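Local coordinates for LbaCas13a H328A (C2c2) (Lachnospiraceae bacterium NK4A179, PDB 5WLH), which binds a CRISPR guide RNA precursor and, as a Cas13a enzyme, probably uses it to recognise and cut target RNA, at residues A898-L903 with A956-T961; N1135-Y1140 with Y1174-M1179. One frame throughout, in Å; residues are numbered along the deposited sequence.

Contact 1: residues A898-L903 with A956-T961; sequences AGSSEL and AGVDIT
Val958 pushes its two methyls against the first turn of helix 901-911, and the apolar part of the contact gathers round them. Val958 CG1 stands 3.8 Å from Glu902 CB, the two side chains crossing at about a right angle. Val958 CG2 meets both Glu902 CG, at 4.0 Å, and Leu903 CD2, at 4.1 Å; leucine and valine slide past one another in opposite senses. Glu902 then turns at chi2 (72°) after an extended start, which carries its carboxylate along to Ala956: Glu902 OE2 lies 3.6 Å from Ala956 CB, a contact without a bond.

The polar interactions run within each side or outward. Ser900 is the N-cap of the helix: its OG accepts from Leu903 N at 2.9 Å, nearly straight at 171°, while the same oxygen rests 3.5 Å from Val958 CG1. Without the hydroxyl, as with an alanine here, Leu903 N is likely to lose its capping partner and Val958 CG1 part of its cover. Glu902 OE1 pairs with Lys905 NZ; Asp605 lies close by, so the lysine probably offsets two negative charges. Ala956 O takes a hydrogen bond from His614 NE2.

The helix start thus meets the hairpin of strands 954-955 and 958-959 mainly through methyls and methylenes, one hydroxyl and one carboxylate oxygen lying unbonded against methyls, beside what is probably a HEPN R-X4-H motif, to which Asp605 and Phe607 belong.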
# COMPACT_ATOMS: atom_id res chain seq x y z
N ALA A 898 -21.74 -23.12 12.35
CA ALA A 898 -21.68 -24.53 12.75
C ALA A 898 -21.31 -25.42 11.57
O ALA A 898 -20.52 -26.36 11.71
CB ALA A 898 -23.01 -24.96 13.36
N GLY A 899 -21.84 -25.12 10.39
CA GLY A 899 -21.60 -25.93 9.21
C GLY A 899 -20.49 -25.46 8.29
O GLY A 899 -20.38 -25.99 7.18
N SER A 900 -19.66 -24.51 8.71
CA SER A 900 -18.61 -23.95 7.85
C SER A 900 -17.27 -23.91 8.59
O SER A 900 -17.07 -23.08 9.48
CB SER A 900 -19.00 -22.56 7.37
OG SER A 900 -17.93 -21.96 6.65
N SER A 901 -16.36 -24.79 8.19
CA SER A 901 -14.96 -24.68 8.61
C SER A 901 -14.37 -23.32 8.25
O SER A 901 -13.58 -22.76 9.02
CB SER A 901 -14.14 -25.80 7.98
OG SER A 901 -14.36 -27.03 8.64
N GLU A 902 -14.74 -22.78 7.09
CA GLU A 902 -14.15 -21.51 6.66
C GLU A 902 -14.62 -20.35 7.53
O GLU A 902 -13.82 -19.48 7.91
CB GLU A 902 -14.45 -21.24 5.19
CG GLU A 902 -13.85 -19.93 4.68
CD GLU A 902 -12.34 -19.99 4.52
OE1 GLU A 902 -11.78 -21.12 4.51
OE2 GLU A 902 -11.72 -18.91 4.41
N LEU A 903 -15.92 -20.30 7.86
CA LEU A 903 -16.38 -19.28 8.80
C LEU A 903 -15.68 -19.42 10.15
O LEU A 903 -15.30 -18.43 10.78
CB LEU A 903 -17.90 -19.34 8.98
CG LEU A 903 -18.70 -18.68 7.85
CD1 LEU A 903 -20.20 -18.83 8.09
CD2 LEU A 903 -18.33 -17.19 7.66
N ALA A 956 -13.99 -17.31 -0.72
CA ALA A 956 -13.55 -18.64 -0.30
C ALA A 956 -14.74 -19.54 0.03
O ALA A 956 -14.71 -20.33 0.98
CB ALA A 956 -12.59 -18.55 0.89
N GLY A 957 -15.83 -19.38 -0.74
CA GLY A 957 -17.01 -20.20 -0.61
C GLY A 957 -18.06 -19.73 0.38
O GLY A 957 -19.14 -20.34 0.45
N VAL A 958 -17.81 -18.67 1.15
CA VAL A 958 -18.74 -18.27 2.19
C VAL A 958 -19.20 -16.84 1.94
O VAL A 958 -18.50 -16.04 1.32
CB VAL A 958 -18.13 -18.41 3.60
CG1 VAL A 958 -17.73 -19.86 3.86
CG2 VAL A 958 -16.95 -17.50 3.77
N ASP A 959 -20.39 -16.53 2.44
CA ASP A 959 -21.01 -15.24 2.20
C ASP A 959 -20.19 -14.15 2.87
O ASP A 959 -19.88 -14.25 4.06
CB ASP A 959 -22.43 -15.18 2.75
CG ASP A 959 -23.42 -15.96 1.92
OD1 ASP A 959 -23.03 -16.54 0.88
OD2 ASP A 959 -24.61 -15.99 2.33
N ILE A 960 -19.86 -13.09 2.12
CA ILE A 960 -19.12 -11.98 2.70
C ILE A 960 -19.90 -11.36 3.86
O ILE A 960 -19.30 -10.92 4.86
CB ILE A 960 -18.78 -10.93 1.63
CG1 ILE A 960 -17.70 -11.48 0.70
CG2 ILE A 960 -18.30 -9.60 2.30
CD1 ILE A 960 -17.59 -10.72 -0.61
N THR A 961 -21.23 -11.32 3.75
CA THR A 961 -22.05 -10.78 4.85
C THR A 961 -21.85 -11.59 6.13
O THR A 961 -21.87 -11.02 7.23
CB THR A 961 -23.53 -10.75 4.44
OG1 THR A 961 -23.68 -9.94 3.27
CG2 THR A 961 -24.39 -10.15 5.56

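Contact 2: residues N1135-Y1140 with Y1174-M1179; sequences NFQLGY and YQICAM
Gln1137 holds the polar end of this contact: its amide OE1 is hydrogen-bonded to Tyr1180 OH, just past the end of 1174-1179, and its NE2 to Tyr1226 O. With both ends of the amide engaged, its rotation is probably fixed. Met1179 comes at it at about a right angle, its chain bent at chi3 (-82°) and its CE methyl 3.9 Å from Gln1137 OE1.

Closer to the backbone, Ile1176 reaches across to helix 1106-1145 with both branches. Its CD1 sits 3.6 Å from Gln1137 O, a methyl against a main-chain carbonyl, and its CG2 lies 3.9 Å from Gln1137 CB. The same Ile1176 CG2 also meets Leu1138, whose CG is 3.9 Å away; leucine and isoleucine run past each other in opposite directions. Leu1138 in turn brings both methyls to one side of the Cys1177 sulfur, CD1 3.6 Å and CD2 3.7 Å from SG. Tyr456 of helix 429-458 touches both Leu1138 and Cys1177, so a third helix covers this side.

Over these short segments the axes run antiparallel, 177° apart in direction and 9.7 Å at closest approach, and every residue that touches is buried. Helices 1106-1145 and 1171-1180 probably belong to the second, C-terminal HEPN domain of Cas13a, and this contact joins them. No hydrogen bond passes directly between the segments: the interface is mostly apolar, with one amide whose OE1 and NE2 find their partners in Tyr1180 and Tyr1226.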
# COMPACT_ATOMS: atom_id res chain seq x y z
N ASN A 1135 5.08 -16.92 -8.60
CA ASN A 1135 4.80 -16.49 -9.96
C ASN A 1135 6.05 -16.57 -10.83
O ASN A 1135 5.97 -16.94 -12.01
CB ASN A 1135 4.26 -15.06 -9.97
CG ASN A 1135 2.80 -14.98 -9.60
OD1 ASN A 1135 2.12 -15.99 -9.48
ND2 ASN A 1135 2.32 -13.77 -9.38
N PHE A 1136 7.20 -16.16 -10.29
CA PHE A 1136 8.44 -16.27 -11.04
C PHE A 1136 8.68 -17.72 -11.44
O PHE A 1136 8.94 -18.02 -12.61
CB PHE A 1136 9.65 -15.79 -10.23
CG PHE A 1136 10.93 -15.93 -10.99
CD1 PHE A 1136 11.63 -17.14 -11.00
CD2 PHE A 1136 11.41 -14.88 -11.76
CE1 PHE A 1136 12.79 -17.27 -11.75
CE2 PHE A 1136 12.58 -15.00 -12.49
CZ PHE A 1136 13.28 -16.19 -12.48
N GLN A 1137 8.61 -18.62 -10.46
CA GLN A 1137 8.84 -20.04 -10.73
C GLN A 1137 7.82 -20.57 -11.73
O GLN A 1137 8.18 -21.27 -12.67
CB GLN A 1137 8.79 -20.84 -9.44
CG GLN A 1137 9.95 -20.53 -8.51
CD GLN A 1137 9.82 -21.21 -7.18
OE1 GLN A 1137 8.76 -21.19 -6.55
NE2 GLN A 1137 10.90 -21.82 -6.73
N LEU A 1138 6.55 -20.23 -11.55
CA LEU A 1138 5.53 -20.65 -12.49
C LEU A 1138 5.82 -20.14 -13.89
O LEU A 1138 5.71 -20.87 -14.86
CB LEU A 1138 4.15 -20.17 -12.05
CG LEU A 1138 3.55 -21.01 -10.94
CD1 LEU A 1138 2.26 -20.33 -10.48
CD2 LEU A 1138 3.26 -22.48 -11.43
N GLY A 1139 6.17 -18.86 -14.01
CA GLY A 1139 6.39 -18.31 -15.33
C GLY A 1139 7.61 -18.90 -15.99
O GLY A 1139 7.60 -19.23 -17.18
N TYR A 1140 8.68 -19.07 -15.21
CA TYR A 1140 9.93 -19.62 -15.71
C TYR A 1140 9.75 -21.08 -16.13
O TYR A 1140 10.12 -21.47 -17.24
CB TYR A 1140 10.98 -19.47 -14.62
CG TYR A 1140 12.30 -20.11 -14.90
CD1 TYR A 1140 13.29 -19.40 -15.57
CD2 TYR A 1140 12.55 -21.42 -14.53
CE1 TYR A 1140 14.53 -19.99 -15.83
CE2 TYR A 1140 13.78 -22.02 -14.79
CZ TYR A 1140 14.76 -21.29 -15.44
OH TYR A 1140 15.98 -21.88 -15.69
N TYR A 1174 2.08 -28.00 -11.26
CA TYR A 1174 1.34 -28.47 -10.10
C TYR A 1174 2.22 -28.43 -8.86
O TYR A 1174 1.82 -27.92 -7.81
CB TYR A 1174 0.84 -29.91 -10.36
CG TYR A 1174 0.18 -30.49 -9.13
CD1 TYR A 1174 0.94 -31.11 -8.13
CD2 TYR A 1174 -1.19 -30.38 -8.94
CE1 TYR A 1174 0.35 -31.60 -6.99
CE2 TYR A 1174 -1.80 -30.88 -7.79
CZ TYR A 1174 -1.03 -31.49 -6.83
OH TYR A 1174 -1.63 -31.96 -5.68
N GLN A 1175 3.44 -28.97 -8.97
CA GLN A 1175 4.29 -29.12 -7.79
C GLN A 1175 4.76 -27.77 -7.28
O GLN A 1175 4.94 -27.60 -6.07
CB GLN A 1175 5.46 -30.04 -8.12
CG GLN A 1175 4.97 -31.48 -8.46
CD GLN A 1175 4.88 -32.33 -7.21
OE1 GLN A 1175 3.83 -32.41 -6.57
NE2 GLN A 1175 5.99 -32.91 -6.82
N ILE A 1176 4.96 -26.81 -8.18
CA ILE A 1176 5.31 -25.46 -7.73
C ILE A 1176 4.18 -24.89 -6.89
O ILE A 1176 4.39 -24.38 -5.78
CB ILE A 1176 5.63 -24.55 -8.92
CG1 ILE A 1176 6.99 -24.94 -9.53
CG2 ILE A 1176 5.69 -23.07 -8.44
CD1 ILE A 1176 7.28 -24.30 -10.88
N CYS A 1177 2.95 -24.97 -7.40
CA CYS A 1177 1.84 -24.37 -6.67
C CYS A 1177 1.57 -25.12 -5.38
O CYS A 1177 1.17 -24.50 -4.38
CB CYS A 1177 0.58 -24.34 -7.53
SG CYS A 1177 0.70 -23.18 -8.90
N ALA A 1178 1.81 -26.43 -5.36
CA ALA A 1178 1.58 -27.16 -4.12
C ALA A 1178 2.49 -26.65 -3.01
O ALA A 1178 2.14 -26.76 -1.84
CB ALA A 1178 1.77 -28.66 -4.34
N MET A 1179 3.67 -26.13 -3.34
CA MET A 1179 4.53 -25.62 -2.28
C MET A 1179 3.88 -24.47 -1.53
O MET A 1179 4.22 -24.22 -0.38
CB MET A 1179 5.87 -25.15 -2.85
CG MET A 1179 6.74 -26.26 -3.36
SD MET A 1179 8.41 -25.62 -3.70
CE MET A 1179 8.17 -24.89 -5.30

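How the contacts relate
Contact 1 closes before contact 2 opens along the chain, and the two are separate in space as well: their centres lie 28 Å apart and their nearest atoms about 16 Å. Contact 2 is nearer the bound RNA, its nearest atom about 7 Å away against about 13 Å for contact 1, so neither contact grips the guide directly. Contact 1 borders what is probably the first HEPN motif, through Asp605 and Phe607, while contact 2 probably lies in the second HEPN domain; in Cas13a the two domains together form the RNase site. Contact 1 is partly buried, whereas 1135-1140 and 1174-1179 are both helical, and every residue that touches is buried. No hydrogen bond joins the segments of either contact; both rest mainly on apolar side chains.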